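Local coordinates for hydrogenase maturation factor (Thermoanaerobacter tengcongensis, PDB 3VTH), which probably transfers a carbamoyl group from carbamoyl phosphate, in an ATP-dependent reaction, to the C-terminal cysteine of HypE during maturation of [NiFe]-hydrogenases, at residues D507-G512 with M597-D602; D514-G519 with T591-S596; K537-P542 with L556-D561; K549-T554 with A603-I608. All coordinates share one frame; numbering follows the deposited sequence.

All four contacts lie in the Kae1-like second subdomain and build outward from the site that holds iron and nucleotide. Interaction 1 is buried and polar, joining a metal-binding corner of the sheet to the start of helix 597-607. Interaction 2, partly buried, pairs strands 517-525 and 591-594 by backbone hydrogen bonds; it touches interaction 1 where Ser596 OG bonds Gly508 O. Interaction 3 sets helix 551-559 against strand 530-542, a neighbour of both those strands, with apolar and ring contacts and a watered rim. Interaction 4 is buried and wholly apolar between its segments, bringing helices 551-559 and 597-607 together, so each helix serves two of the contacts.

Interaction 1 (D507-G512 with M597-D602); sequences DGTGYG and MGRFFD. With FE (Fe (III) ion), chain I; AP2 (phosphomethylphosphonic acid adenosyl ester), chain H.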
loop_
_atom_site.group_PDB
_atom_site.type_symbol
_atom_site.label_atom_id
_atom_site.label_comp_id
_atom_site.label_asym_id
_atom_site.label_seq_id
_atom_site.Cartn_x
_atom_site.Cartn_y
_atom_site.Cartn_z
ATOM N N ASP A 507 -1.880 -12.820 13.014
ATOM C CA ASP A 507 -1.418 -11.434 13.222
ATOM C C ASP A 507 -1.088 -11.171 14.687
ATOM O O ASP A 507 -0.959 -12.123 15.462
ATOM C CB ASP A 507 -2.384 -10.376 12.622
ATOM C CG ASP A 507 -3.750 -10.306 13.314
ATOM O OD1 ASP A 507 -3.987 -10.923 14.389
ATOM O OD2 ASP A 507 -4.627 -9.602 12.758
ATOM N N GLY A 508 -0.923 -9.898 15.056
ATOM C CA GLY A 508 -0.593 -9.524 16.436
ATOM C C GLY A 508 -1.780 -9.430 17.389
ATOM O O GLY A 508 -1.818 -10.100 18.440
ATOM N N THR A 509 -2.744 -8.568 17.066
ATOM C CA THR A 509 -3.890 -8.374 17.942
ATOM C C THR A 509 -5.114 -7.996 17.148
ATOM O O THR A 509 -5.098 -7.047 16.377
ATOM C CB THR A 509 -3.686 -7.219 18.971
ATOM O OG1 THR A 509 -3.260 -6.034 18.278
ATOM C CG2 THR A 509 -2.646 -7.574 20.000
ATOM N N GLY A 510 -6.184 -8.727 17.363
ATOM C CA GLY A 510 -7.471 -8.348 16.820
ATOM C C GLY A 510 -8.447 -8.740 17.890
ATOM O O GLY A 510 -8.209 -9.694 18.633
ATOM N N TYR A 511 -9.532 -7.987 17.984
ATOM C CA TYR A 511 -10.517 -8.194 19.015
ATOM C C TYR A 511 -11.349 -9.434 18.678
ATOM O O TYR A 511 -11.979 -9.483 17.624
ATOM C CB TYR A 511 -11.401 -6.953 19.076
ATOM C CG TYR A 511 -12.479 -7.008 20.105
ATOM C CD1 TYR A 511 -12.217 -6.668 21.428
ATOM C CD2 TYR A 511 -13.782 -7.364 19.752
ATOM C CE1 TYR A 511 -13.217 -6.704 22.378
ATOM C CE2 TYR A 511 -14.787 -7.404 20.692
ATOM C CZ TYR A 511 -14.505 -7.064 22.002
ATOM O OH TYR A 511 -15.503 -7.111 22.947
ATOM N N GLY A 512 -11.319 -10.431 19.566
ATOM C CA GLY A 512 -12.089 -11.671 19.405
ATOM C C GLY A 512 -13.506 -11.536 19.944
ATOM O O GLY A 512 -13.802 -10.584 20.665
ATOM N N MET A 597 -0.256 -15.002 16.841
ATOM C CA MET A 597 1.005 -15.370 16.187
ATOM C C MET A 597 2.069 -14.301 16.418
ATOM O O MET A 597 3.246 -14.607 16.613
ATOM C CB MET A 597 0.790 -15.644 14.687
ATOM C CG MET A 597 2.022 -16.275 13.967
ATOM S SD MET A 597 2.638 -17.787 14.749
ATOM C CE MET A 597 1.180 -18.852 14.677
ATOM N N GLY A 598 1.652 -13.040 16.433
ATOM C CA GLY A 598 2.585 -11.933 16.733
ATOM C C GLY A 598 3.227 -12.034 18.113
ATOM O O GLY A 598 4.449 -11.872 18.256
ATOM N N ARG A 599 2.414 -12.304 19.133
ATOM C CA ARG A 599 2.934 -12.443 20.487
ATOM C C ARG A 599 3.772 -13.710 20.621
ATOM O O ARG A 599 4.759 -13.725 21.364
ATOM C CB ARG A 599 1.811 -12.428 21.551
ATOM C CG ARG A 599 0.931 -11.141 21.601
ATOM C CD ARG A 599 1.664 -9.835 21.985
ATOM N NE ARG A 599 2.579 -9.405 20.928
ATOM C CZ ARG A 599 2.233 -8.673 19.864
ATOM N NH1 ARG A 599 0.982 -8.242 19.707
ATOM N NH2 ARG A 599 3.149 -8.373 18.953
ATOM N N PHE A 600 3.367 -14.774 19.924
ATOM C CA PHE A 600 4.171 -16.016 19.883
ATOM C C PHE A 600 5.587 -15.691 19.381
ATOM O O PHE A 600 6.592 -16.048 20.033
ATOM C CB PHE A 600 3.481 -17.085 19.007
ATOM C CG PHE A 600 3.955 -18.515 19.228
ATOM C CD1 PHE A 600 4.952 -18.841 20.153
ATOM C CD2 PHE A 600 3.416 -19.544 18.443
ATOM C CE1 PHE A 600 5.378 -20.177 20.329
ATOM C CE2 PHE A 600 3.844 -20.879 18.605
ATOM C CZ PHE A 600 4.833 -21.192 19.552
ATOM N N PHE A 601 5.671 -14.988 18.250
ATOM C CA PHE A 601 6.965 -14.523 17.738
ATOM C C PHE A 601 7.726 -13.683 18.764
ATOM O O PHE A 601 8.919 -13.909 18.971
ATOM C CB PHE A 601 6.805 -13.734 16.426
ATOM C CG PHE A 601 6.935 -14.590 15.194
ATOM C CD1 PHE A 601 8.041 -14.450 14.352
ATOM C CD2 PHE A 601 5.954 -15.534 14.875
ATOM C CE1 PHE A 601 8.167 -15.245 13.194
ATOM C CE2 PHE A 601 6.070 -16.331 13.720
ATOM C CZ PHE A 601 7.186 -16.192 12.888
ATOM N N ASP A 602 7.039 -12.743 19.422
ATOM C CA ASP A 602 7.711 -11.894 20.432
ATOM C C ASP A 602 8.244 -12.717 21.611
ATOM O O ASP A 602 9.342 -12.455 22.111
ATOM C CB ASP A 602 6.788 -10.791 20.952
ATOM C CG ASP A 602 6.562 -9.675 19.931
ATOM O OD1 ASP A 602 7.274 -9.629 18.900
ATOM O OD2 ASP A 602 5.649 -8.854 20.166
HETATM FE FE FE I . -4.715 -7.694 11.857
HETATM P PB AP2 H . -2.989 -6.360 14.275
HETATM O O1B AP2 H . -1.989 -7.335 14.844
HETATM O O2B AP2 H . -4.181 -6.949 13.585
HETATM O O3B AP2 H . -3.302 -5.245 15.242
HETATM C C3A AP2 H . -2.031 -5.541 12.972
HETATM P PA AP2 H . -1.579 -6.597 11.566
HETATM O O1A AP2 H . -1.036 -5.558 10.594
HETATM O O2A AP2 H . -2.632 -7.573 11.099
HETATM O "O5'" AP2 H . -0.370 -7.518 12.123
HETATM C "C5'" AP2 H . 0.871 -6.880 12.400
HETATM C "C4'" AP2 H . 1.652 -7.870 13.233
HETATM O "O4'" AP2 H . 2.112 -8.937 12.401
HETATM C "C3'" AP2 H . 2.908 -7.267 13.831
HETATM O "O3'" AP2 H . 2.597 -6.493 14.994
HETATM C "C2'" AP2 H . 3.698 -8.527 14.118
HETATM O "O2'" AP2 H . 3.212 -9.045 15.363
HETATM C "C1'" AP2 H . 3.331 -9.454 12.951
HETATM N N9 AP2 H . 4.465 -9.411 11.983
HETATM C C8 AP2 H . 4.902 -8.348 11.264
HETATM N N7 AP2 H . 5.999 -8.659 10.521
HETATM C C5 AP2 H . 6.282 -9.955 10.758
HETATM C C6 AP2 H . 7.312 -10.924 10.305
HETATM N N6 AP2 H . 8.275 -10.567 9.418
HETATM N N1 AP2 H . 7.254 -12.184 10.818
HETATM C C2 AP2 H . 6.295 -12.574 11.686
HETATM N N3 AP2 H . 5.339 -11.738 12.147
HETATM C C4 AP2 H . 5.284 -10.444 11.726
#
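Arg599, Asp507 and Gly508 carry most of this buried contact, in which the corner after a strand meets the first turn of helix 597-607. Gly598 N donates to Asp507 O at 2.9 Å, the N-H well aligned (164°) but coming from above the carbonyl plane. The CA atoms of Gly508 and Gly598 lie 4.0 Å apart; a side chain on either glycine would run into the nucleotide analogue. The Arg599 chain, bent at chi2 and chi3, folds back toward the corner, and its NH1 comes to 3.7 Å from Thr509 CG2, which sits at the edge of the guanidinium. Side-on, NE and NH2 both grip Asp602 OD2 from one face of the carboxylate, NH2 at 2.8 Å in a salt bridge, which fixes the rotation of the arginine. Asp507 turns away from the helix: its OD2 binds iron at 2.1 Å, alongside His483, His487, Asp734 and AP2 O2B and O2A, while OD1 is hydrogen-bonded to His484. Thr509 N gives a 2.7 Å bond to AP2 O1B, and one face of the Phe601 ring lies against AP2 C2. The corner thus gives its carbonyl to the helix and its N-H groups, that of Gly508 weakly, to the phosphonate.

Interaction 2 (D514-G519 with T591-S596); sequences DGNVWG and TAYVSS
Two backbone hydrogen bonds join Val517 to strand 591-594 and the residue after it: Val517 N donates to Tyr593 O at 2.9 Å, nearly along the C=O axis, and Ser595 N donates to Val517 O at 2.8 Å and 172°. They make a single parallel bridge between Val517 and Val594. Beside it, water 1 donates to Asn516 OD1 and accepts from Tyr593 N, both at 2.9 Å, tying side chain to backbone. Asp514 OD1 accepts Asn516 N, an Asx turn, and Trp518 NE1 from the opposite face of its carboxylate, shaping the approach to the strand. Asn516 and Tyr593 point the same way, with OD1 3.5 Å from Tyr593 CB. Replacing Asn516 by an alanine would probably leave that water without its side-chain acceptor and uncover the CB of the tyrosine. On the valine side, Val517 CB packs on Val594 CG1 at 3.7 Å. The direct hydrogen bonds across the pair are thus all main-chain, while the water and the valines fill in beside them.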
loop_
_atom_site.group_PDB
_atom_site.type_symbol
_atom_site.label_atom_id
_atom_site.label_comp_id
_atom_site.label_asym_id
_atom_site.label_seq_id
_atom_site.Cartn_x
_atom_site.Cartn_y
_atom_site.Cartn_z
ATOM N N ASP A 514 -14.937 -13.538 22.030
ATOM C CA ASP A 514 -15.030 -14.086 23.365
ATOM C C ASP A 514 -14.336 -13.198 24.409
ATOM O O ASP A 514 -14.025 -13.657 25.521
ATOM C CB ASP A 514 -14.471 -15.519 23.395
ATOM C CG ASP A 514 -12.978 -15.586 23.025
ATOM O OD1 ASP A 514 -12.395 -14.566 22.582
ATOM O OD2 ASP A 514 -12.404 -16.685 23.146
ATOM N N GLY A 515 -14.101 -11.940 24.049
ATOM C CA GLY A 515 -13.449 -10.976 24.949
ATOM C C GLY A 515 -11.941 -11.164 25.040
ATOM O O GLY A 515 -11.268 -10.526 25.865
ATOM N N ASN A 516 -11.399 -12.055 24.216
ATOM C CA ASN A 516 -9.956 -12.257 24.219
ATOM C C ASN A 516 -9.345 -11.710 22.958
ATOM O O ASN A 516 -10.060 -11.375 22.011
ATOM C CB ASN A 516 -9.608 -13.739 24.414
ATOM C CG ASN A 516 -10.061 -14.271 25.774
ATOM O OD1 ASN A 516 -9.982 -13.574 26.786
ATOM N ND2 ASN A 516 -10.555 -15.510 25.795
ATOM N N VAL A 517 -8.022 -11.595 22.954
ATOM C CA VAL A 517 -7.288 -11.162 21.779
ATOM C C VAL A 517 -7.043 -12.365 20.869
ATOM O O VAL A 517 -6.605 -13.424 21.347
ATOM C CB VAL A 517 -5.943 -10.533 22.190
ATOM C CG1 VAL A 517 -5.054 -10.269 20.970
ATOM C CG2 VAL A 517 -6.184 -9.244 23.010
ATOM N N TRP A 518 -7.339 -12.204 19.577
ATOM C CA TRP A 518 -7.162 -13.258 18.579
ATOM C C TRP A 518 -6.011 -12.874 17.657
ATOM O O TRP A 518 -5.533 -11.732 17.704
ATOM C CB TRP A 518 -8.434 -13.424 17.751
ATOM C CG TRP A 518 -9.600 -14.065 18.455
ATOM C CD1 TRP A 518 -9.734 -14.319 19.802
ATOM C CD2 TRP A 518 -10.834 -14.484 17.844
ATOM N NE1 TRP A 518 -10.967 -14.879 20.052
ATOM C CE2 TRP A 518 -11.656 -15.002 18.872
ATOM C CE3 TRP A 518 -11.313 -14.486 16.524
ATOM C CZ2 TRP A 518 -12.949 -15.511 18.626
ATOM C CZ3 TRP A 518 -12.594 -14.999 16.275
ATOM C CH2 TRP A 518 -13.391 -15.509 17.323
ATOM N N GLY A 519 -5.570 -13.791 16.803
ATOM C CA GLY A 519 -4.361 -13.522 15.993
ATOM C C GLY A 519 -3.583 -14.759 15.588
ATOM O O GLY A 519 -2.529 -14.665 14.961
ATOM N N THR A 591 -4.793 -7.674 32.786
ATOM C CA THR A 591 -4.323 -8.852 32.071
ATOM C C THR A 591 -5.297 -9.223 30.958
ATOM O O THR A 591 -6.497 -9.349 31.195
ATOM C CB THR A 591 -4.103 -10.002 33.071
ATOM O OG1 THR A 591 -2.988 -9.666 33.910
ATOM C CG2 THR A 591 -3.811 -11.321 32.369
ATOM N N ALA A 592 -4.785 -9.347 29.738
ATOM C CA ALA A 592 -5.594 -9.811 28.615
ATOM C C ALA A 592 -5.204 -11.249 28.324
ATOM O O ALA A 592 -4.101 -11.670 28.675
ATOM C CB ALA A 592 -5.367 -8.935 27.380
ATOM N N TYR A 593 -6.097 -12.013 27.712
ATOM C CA TYR A 593 -5.747 -13.358 27.278
ATOM C C TYR A 593 -5.662 -13.382 25.772
ATOM O O TYR A 593 -6.539 -12.823 25.086
ATOM C CB TYR A 593 -6.758 -14.374 27.802
ATOM C CG TYR A 593 -6.627 -14.552 29.291
ATOM C CD1 TYR A 593 -5.743 -15.485 29.827
ATOM C CD2 TYR A 593 -7.358 -13.752 30.171
ATOM C CE1 TYR A 593 -5.619 -15.640 31.221
ATOM C CE2 TYR A 593 -7.230 -13.892 31.545
ATOM C CZ TYR A 593 -6.363 -14.830 32.058
ATOM O OH TYR A 593 -6.266 -14.954 33.427
ATOM N N VAL A 594 -4.593 -13.998 25.256
ATOM C CA VAL A 594 -4.268 -13.856 23.827
ATOM C C VAL A 594 -4.002 -15.175 23.125
ATOM O O VAL A 594 -3.354 -16.083 23.674
ATOM C CB VAL A 594 -3.046 -12.908 23.582
ATOM C CG1 VAL A 594 -3.196 -11.629 24.382
ATOM C CG2 VAL A 594 -1.704 -13.622 23.965
ATOM N N SER A 595 -4.523 -15.265 21.909
ATOM C CA SER A 595 -4.156 -16.305 20.937
ATOM C C SER A 595 -3.597 -15.487 19.794
ATOM O O SER A 595 -4.346 -14.816 19.081
ATOM C CB SER A 595 -5.403 -17.081 20.474
ATOM O OG SER A 595 -5.170 -17.808 19.266
ATOM N N SER A 596 -2.281 -15.475 19.631
ATOM C CA SER A 596 -1.685 -14.489 18.728
ATOM C C SER A 596 -0.360 -14.976 18.170
ATOM O O SER A 596 0.553 -15.287 18.925
ATOM C CB SER A 596 -1.468 -13.167 19.474
ATOM O OG SER A 596 -0.604 -12.292 18.749
HETATM O O HOH W 1 -8.792 -10.962 27.415
#

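Interaction 3 (K537-P542 with L556-D561); sequences KYKPLP and LGFIFD
Lys539 reaches Phe558, and Phe560 reaches Pro540, each by way of a torsion: Lys539 CG lies anti to the carbonyl carbon with a bend at chi2 (-67°), laying its chain across the Phe558 ring, and Phe560 CG stands between the backbone N and the carbonyl carbon (chi1 83°), swinging its ring over Pro540. Together they pack the end of helix 551-559 against strand 530-542 of the mixed sheet in this Kae1-like domain. Lys539 CG sits over the centre of the Phe558 face, 4.1 Å from the centroid, a CH-pi contact made by the aliphatic part of the chain. Pro540 CG makes another, 3.8 Å from the Phe560 centroid but offset toward the rim, and Asp561 CB covers the other face of that ring. With an alanine in place of Phe560, the Pro540 ring would probably lose its CH-pi partner and a gap would open beside the strand. Gly557 lets the backbones close in, since a side chain there would collide with Pro540 O, a buried acceptor that has no hydrogen-bond partner. The charged end of Lys539 leaves the ring for a salt bridge with Asp648, while helix 649-662 adds Pro649 and Leu653 around Phe558. At the rim, one water donates to both Phe558 O (2.7 Å) and Asp561 OD1 (2.8 Å).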
loop_
_atom_site.group_PDB
_atom_site.type_symbol
_atom_site.label_atom_id
_atom_site.label_comp_id
_atom_site.label_asym_id
_atom_site.label_seq_id
_atom_site.Cartn_x
_atom_site.Cartn_y
_atom_site.Cartn_z
ATOM N N LYS A 537 -3.569 -21.913 22.435
ATOM C CA LYS A 537 -4.043 -21.912 23.820
ATOM C C LYS A 537 -3.803 -20.532 24.425
ATOM O O LYS A 537 -2.685 -20.014 24.372
ATOM C CB LYS A 537 -3.358 -23.003 24.671
ATOM C CG LYS A 537 -3.955 -23.143 26.086
ATOM C CD LYS A 537 -3.166 -24.155 26.947
ATOM C CE LYS A 537 -3.833 -24.353 28.326
ATOM N NZ LYS A 537 -2.983 -25.271 29.160
ATOM N N TYR A 538 -4.869 -19.925 24.947
ATOM C CA TYR A 538 -4.808 -18.563 25.502
ATOM C C TYR A 538 -3.726 -18.397 26.570
ATOM O O TYR A 538 -3.647 -19.211 27.483
ATOM C CB TYR A 538 -6.160 -18.195 26.118
ATOM C CG TYR A 538 -7.205 -17.854 25.094
ATOM C CD1 TYR A 538 -6.977 -16.845 24.162
ATOM C CD2 TYR A 538 -8.434 -18.518 25.070
ATOM C CE1 TYR A 538 -7.936 -16.511 23.210
ATOM C CE2 TYR A 538 -9.403 -18.186 24.129
ATOM C CZ TYR A 538 -9.129 -17.175 23.198
ATOM O OH TYR A 538 -10.052 -16.807 22.257
ATOM N N LYS A 539 -2.908 -17.347 26.443
ATOM C CA LYS A 539 -1.904 -17.005 27.445
ATOM C C LYS A 539 -2.194 -15.617 27.979
ATOM O O LYS A 539 -2.637 -14.735 27.215
ATOM C CB LYS A 539 -0.484 -17.024 26.841
ATOM C CG LYS A 539 -0.070 -18.366 26.235
ATOM C CD LYS A 539 0.062 -19.432 27.346
ATOM C CE LYS A 539 0.302 -20.815 26.759
ATOM N NZ LYS A 539 0.187 -21.895 27.794
ATOM N N PRO A 540 -1.926 -15.400 29.280
ATOM C CA PRO A 540 -2.162 -14.086 29.876
ATOM C C PRO A 540 -1.116 -13.084 29.383
ATOM O O PRO A 540 0.056 -13.439 29.202
ATOM C CB PRO A 540 -2.012 -14.347 31.384
ATOM C CG PRO A 540 -1.022 -15.500 31.471
ATOM C CD PRO A 540 -1.348 -16.362 30.245
ATOM N N LEU A 541 -1.535 -11.854 29.150
ATOM C CA LEU A 541 -0.622 -10.814 28.726
ATOM C C LEU A 541 -0.766 -9.676 29.728
ATOM O O LEU A 541 -1.748 -8.948 29.687
ATOM C CB LEU A 541 -0.999 -10.342 27.314
ATOM C CG LEU A 541 0.067 -9.624 26.505
ATOM C CD1 LEU A 541 0.961 -10.669 25.862
ATOM C CD2 LEU A 541 -0.574 -8.752 25.421
ATOM N N PRO A 542 0.188 -9.559 30.665
ATOM C CA PRO A 542 0.103 -8.564 31.740
ATOM C C PRO A 542 0.526 -7.180 31.259
ATOM O O PRO A 542 1.591 -7.026 30.647
ATOM C CB PRO A 542 1.095 -9.097 32.780
ATOM C CG PRO A 542 2.125 -9.811 31.953
ATOM C CD PRO A 542 1.368 -10.432 30.814
ATOM N N LEU A 556 7.016 -13.792 29.603
ATOM C CA LEU A 556 6.594 -14.231 30.944
ATOM C C LEU A 556 5.134 -14.708 30.964
ATOM O O LEU A 556 4.791 -15.714 31.599
ATOM C CB LEU A 556 6.800 -13.113 31.968
ATOM C CG LEU A 556 8.261 -12.816 32.306
ATOM C CD1 LEU A 556 8.362 -11.565 33.136
ATOM C CD2 LEU A 556 8.898 -14.019 33.041
ATOM N N GLY A 557 4.277 -13.965 30.284
ATOM C CA GLY A 557 2.903 -14.399 30.071
ATOM C C GLY A 557 2.821 -15.786 29.443
ATOM O O GLY A 557 2.067 -16.639 29.914
ATOM N N PHE A 558 3.605 -16.029 28.398
ATOM C CA PHE A 558 3.559 -17.324 27.693
ATOM C C PHE A 558 4.049 -18.484 28.569
ATOM O O PHE A 558 3.621 -19.636 28.375
ATOM C CB PHE A 558 4.348 -17.271 26.372
ATOM C CG PHE A 558 3.532 -16.799 25.189
ATOM C CD1 PHE A 558 3.326 -17.631 24.090
ATOM C CD2 PHE A 558 2.922 -15.546 25.197
ATOM C CE1 PHE A 558 2.551 -17.203 22.984
ATOM C CE2 PHE A 558 2.156 -15.112 24.107
ATOM C CZ PHE A 558 1.966 -15.957 22.999
ATOM N N ILE A 559 4.928 -18.174 29.528
ATOM C CA ILE A 559 5.521 -19.211 30.388
ATOM C C ILE A 559 5.021 -19.180 31.834
ATOM O O ILE A 559 5.573 -19.880 32.683
ATOM C CB ILE A 559 7.079 -19.149 30.382
ATOM C CG1 ILE A 559 7.599 -17.856 31.041
ATOM C CG2 ILE A 559 7.594 -19.345 28.959
ATOM C CD1 ILE A 559 9.126 -17.845 31.348
ATOM N N PHE A 560 3.971 -18.393 32.105
ATOM C CA PHE A 560 3.537 -18.088 33.486
ATOM C C PHE A 560 3.353 -19.304 34.401
ATOM O O PHE A 560 3.672 -19.251 35.597
ATOM C CB PHE A 560 2.267 -17.222 33.488
ATOM C CG PHE A 560 0.981 -18.006 33.328
ATOM C CD1 PHE A 560 0.131 -18.197 34.421
ATOM C CD2 PHE A 560 0.629 -18.565 32.097
ATOM C CE1 PHE A 560 -1.063 -18.925 34.284
ATOM C CE2 PHE A 560 -0.571 -19.297 31.949
ATOM C CZ PHE A 560 -1.412 -19.470 33.036
ATOM N N ASP A 561 2.838 -20.397 33.849
ATOM C CA ASP A 561 2.522 -21.570 34.681
ATOM C C ASP A 561 3.623 -22.630 34.665
ATOM O O ASP A 561 3.402 -23.759 35.091
ATOM C CB ASP A 561 1.189 -22.193 34.244
ATOM C CG ASP A 561 1.169 -22.552 32.770
ATOM O OD1 ASP A 561 2.197 -22.362 32.087
ATOM O OD2 ASP A 561 0.120 -23.015 32.286
HETATM O O HOH W 2 -0.413 -24.338 29.682
HETATM O O HOH W 3 1.920 -21.394 29.476
#

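Interaction 4 (K549-T554 with A603-I608); sequences KKIYRT and AVAALI
Ile551 meets Ala606 through its longer branch. Its CG1 stands between the backbone N and the carbonyl carbon (chi1 71°), and with chi2 extended at 173° the chain runs out toward the neighbouring helix. CG1 comes to 3.9 Å from Ala606 CB, and CD1 carries on to 4.3 Å from Ala605 CB, so one isoleucine branch spans two successive alanines. The methyl of Ala606 also lies 3.8 Å from Ile551 O and 4.1 Å from Tyr552 CA, bringing it up against the backbone itself. Tyr552 carries its ring away from this interface, its hydroxyl bonded to Glu577. One turn further along, Thr554 directs its methyl to the other helix, with CG2 4.4 Å from Ala603 CB. No hydrogen bond crosses between the two segments, and the methyls of Ala603, Ala605 and Ala606 leave room for the close approach. Ala620 of helix 619-626 touches both Ile551 and Ala605, extending the apolar layer. This is helix-to-helix packing with alanines on one side, joining helices 551-559 and 597-607 within the Kae1-like domain.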
loop_
_atom_site.group_PDB
_atom_site.type_symbol
_atom_site.label_atom_id
_atom_site.label_comp_id
_atom_site.label_asym_id
_atom_site.label_seq_id
_atom_site.Cartn_x
_atom_site.Cartn_y
_atom_site.Cartn_z
ATOM N N LYS A 549 5.724 -3.351 23.684
ATOM C CA LYS A 549 7.126 -2.929 23.579
ATOM C C LYS A 549 8.104 -3.598 24.560
ATOM O O LYS A 549 9.264 -3.829 24.212
ATOM C CB LYS A 549 7.239 -1.396 23.612
ATOM C CG LYS A 549 6.820 -0.752 22.262
ATOM C CD LYS A 549 6.344 0.701 22.397
ATOM C CE LYS A 549 7.427 1.600 23.002
ATOM N NZ LYS A 549 7.081 3.040 22.860
ATOM N N LYS A 550 7.645 -3.909 25.771
ATOM C CA LYS A 550 8.469 -4.668 26.719
ATOM C C LYS A 550 8.179 -6.166 26.562
ATOM O O LYS A 550 7.434 -6.756 27.347
ATOM C CB LYS A 550 8.241 -4.192 28.157
ATOM C CG LYS A 550 8.724 -2.762 28.421
ATOM C CD LYS A 550 9.054 -2.545 29.876
ATOM C CE LYS A 550 9.975 -1.345 30.062
ATOM N NZ LYS A 550 11.001 -1.610 31.123
ATOM N N ILE A 551 8.767 -6.767 25.529
ATOM C CA ILE A 551 8.389 -8.115 25.109
ATOM C C ILE A 551 8.814 -9.237 26.055
ATOM O O ILE A 551 8.309 -10.349 25.945
ATOM C CB ILE A 551 8.826 -8.446 23.651
ATOM C CG1 ILE A 551 10.342 -8.609 23.543
ATOM C CG2 ILE A 551 8.284 -7.391 22.663
ATOM C CD1 ILE A 551 10.789 -9.111 22.166
ATOM N N TYR A 552 9.736 -8.964 26.977
ATOM C CA TYR A 552 10.028 -9.965 28.002
ATOM C C TYR A 552 8.780 -10.229 28.863
ATOM O O TYR A 552 8.616 -11.325 29.384
ATOM C CB TYR A 552 11.249 -9.590 28.858
ATOM C CG TYR A 552 11.090 -8.301 29.638
ATOM C CD1 TYR A 552 11.422 -7.068 29.065
ATOM C CD2 TYR A 552 10.620 -8.314 30.958
ATOM C CE1 TYR A 552 11.279 -5.879 29.787
ATOM C CE2 TYR A 552 10.477 -7.135 31.685
ATOM C CZ TYR A 552 10.806 -5.925 31.096
ATOM O OH TYR A 552 10.660 -4.758 31.812
ATOM N N ARG A 553 7.892 -9.233 28.971
ATOM C CA ARG A 553 6.601 -9.393 29.650
ATOM C C ARG A 553 5.675 -10.331 28.887
ATOM O O ARG A 553 4.907 -11.093 29.481
ATOM C CB ARG A 553 5.910 -8.042 29.827
ATOM C CG ARG A 553 6.653 -7.045 30.728
ATOM C CD ARG A 553 5.943 -5.690 30.735
ATOM N NE ARG A 553 4.583 -5.761 31.282
ATOM C CZ ARG A 553 4.218 -5.302 32.479
ATOM N NH1 ARG A 553 5.096 -4.712 33.286
ATOM N NH2 ARG A 553 2.958 -5.425 32.872
ATOM N N THR A 554 5.743 -10.267 27.562
ATOM C CA THR A 554 4.988 -11.181 26.726
ATOM C C THR A 554 5.501 -12.595 26.941
ATOM O O THR A 554 4.709 -13.521 27.113
ATOM C CB THR A 554 5.076 -10.807 25.228
ATOM O OG1 THR A 554 4.351 -9.597 25.017
ATOM C CG2 THR A 554 4.452 -11.902 24.364
ATOM N N ALA A 603 7.462 -13.708 22.047
ATOM C CA ALA A 603 7.892 -14.612 23.131
ATOM C C ALA A 603 9.187 -15.367 22.777
ATOM O O ALA A 603 10.116 -15.484 23.598
ATOM C CB ALA A 603 6.764 -15.598 23.490
ATOM N N VAL A 604 9.240 -15.909 21.561
ATOM C CA VAL A 604 10.452 -16.582 21.066
ATOM C C VAL A 604 11.639 -15.631 21.015
ATOM O O VAL A 604 12.729 -15.969 21.497
ATOM C CB VAL A 604 10.239 -17.204 19.657
ATOM C CG1 VAL A 604 11.563 -17.776 19.100
ATOM C CG2 VAL A 604 9.147 -18.276 19.715
ATOM N N ALA A 605 11.440 -14.441 20.447
ATOM C CA ALA A 605 12.551 -13.483 20.299
ATOM C C ALA A 605 13.162 -13.109 21.666
ATOM O O ALA A 605 14.393 -13.050 21.811
ATOM C CB ALA A 605 12.107 -12.239 19.544
ATOM N N ALA A 606 12.295 -12.894 22.655
ATOM C CA ALA A 606 12.718 -12.558 24.020
ATOM C C ALA A 606 13.451 -13.722 24.696
ATOM O O ALA A 606 14.479 -13.533 25.340
ATOM C CB ALA A 606 11.504 -12.130 24.866
ATOM N N LEU A 607 12.908 -14.924 24.521
ATOM C CA LEU A 607 13.433 -16.117 25.166
ATOM C C LEU A 607 14.807 -16.475 24.662
ATOM O O LEU A 607 15.643 -16.936 25.438
ATOM C CB LEU A 607 12.487 -17.308 24.986
ATOM C CG LEU A 607 11.323 -17.336 25.983
ATOM C CD1 LEU A 607 10.271 -18.362 25.559
ATOM C CD2 LEU A 607 11.836 -17.636 27.405
ATOM N N ILE A 608 15.050 -16.294 23.366
ATOM C CA ILE A 608 16.386 -16.599 22.841
ATOM C C ILE A 608 17.291 -15.367 22.764
ATOM O O ILE A 608 18.351 -15.396 22.135
ATOM C CB ILE A 608 16.347 -17.425 21.534
ATOM C CG1 ILE A 608 15.814 -16.593 20.355
ATOM C CG2 ILE A 608 15.479 -18.691 21.749
ATOM C CD1 ILE A 608 15.946 -17.303 19.012
#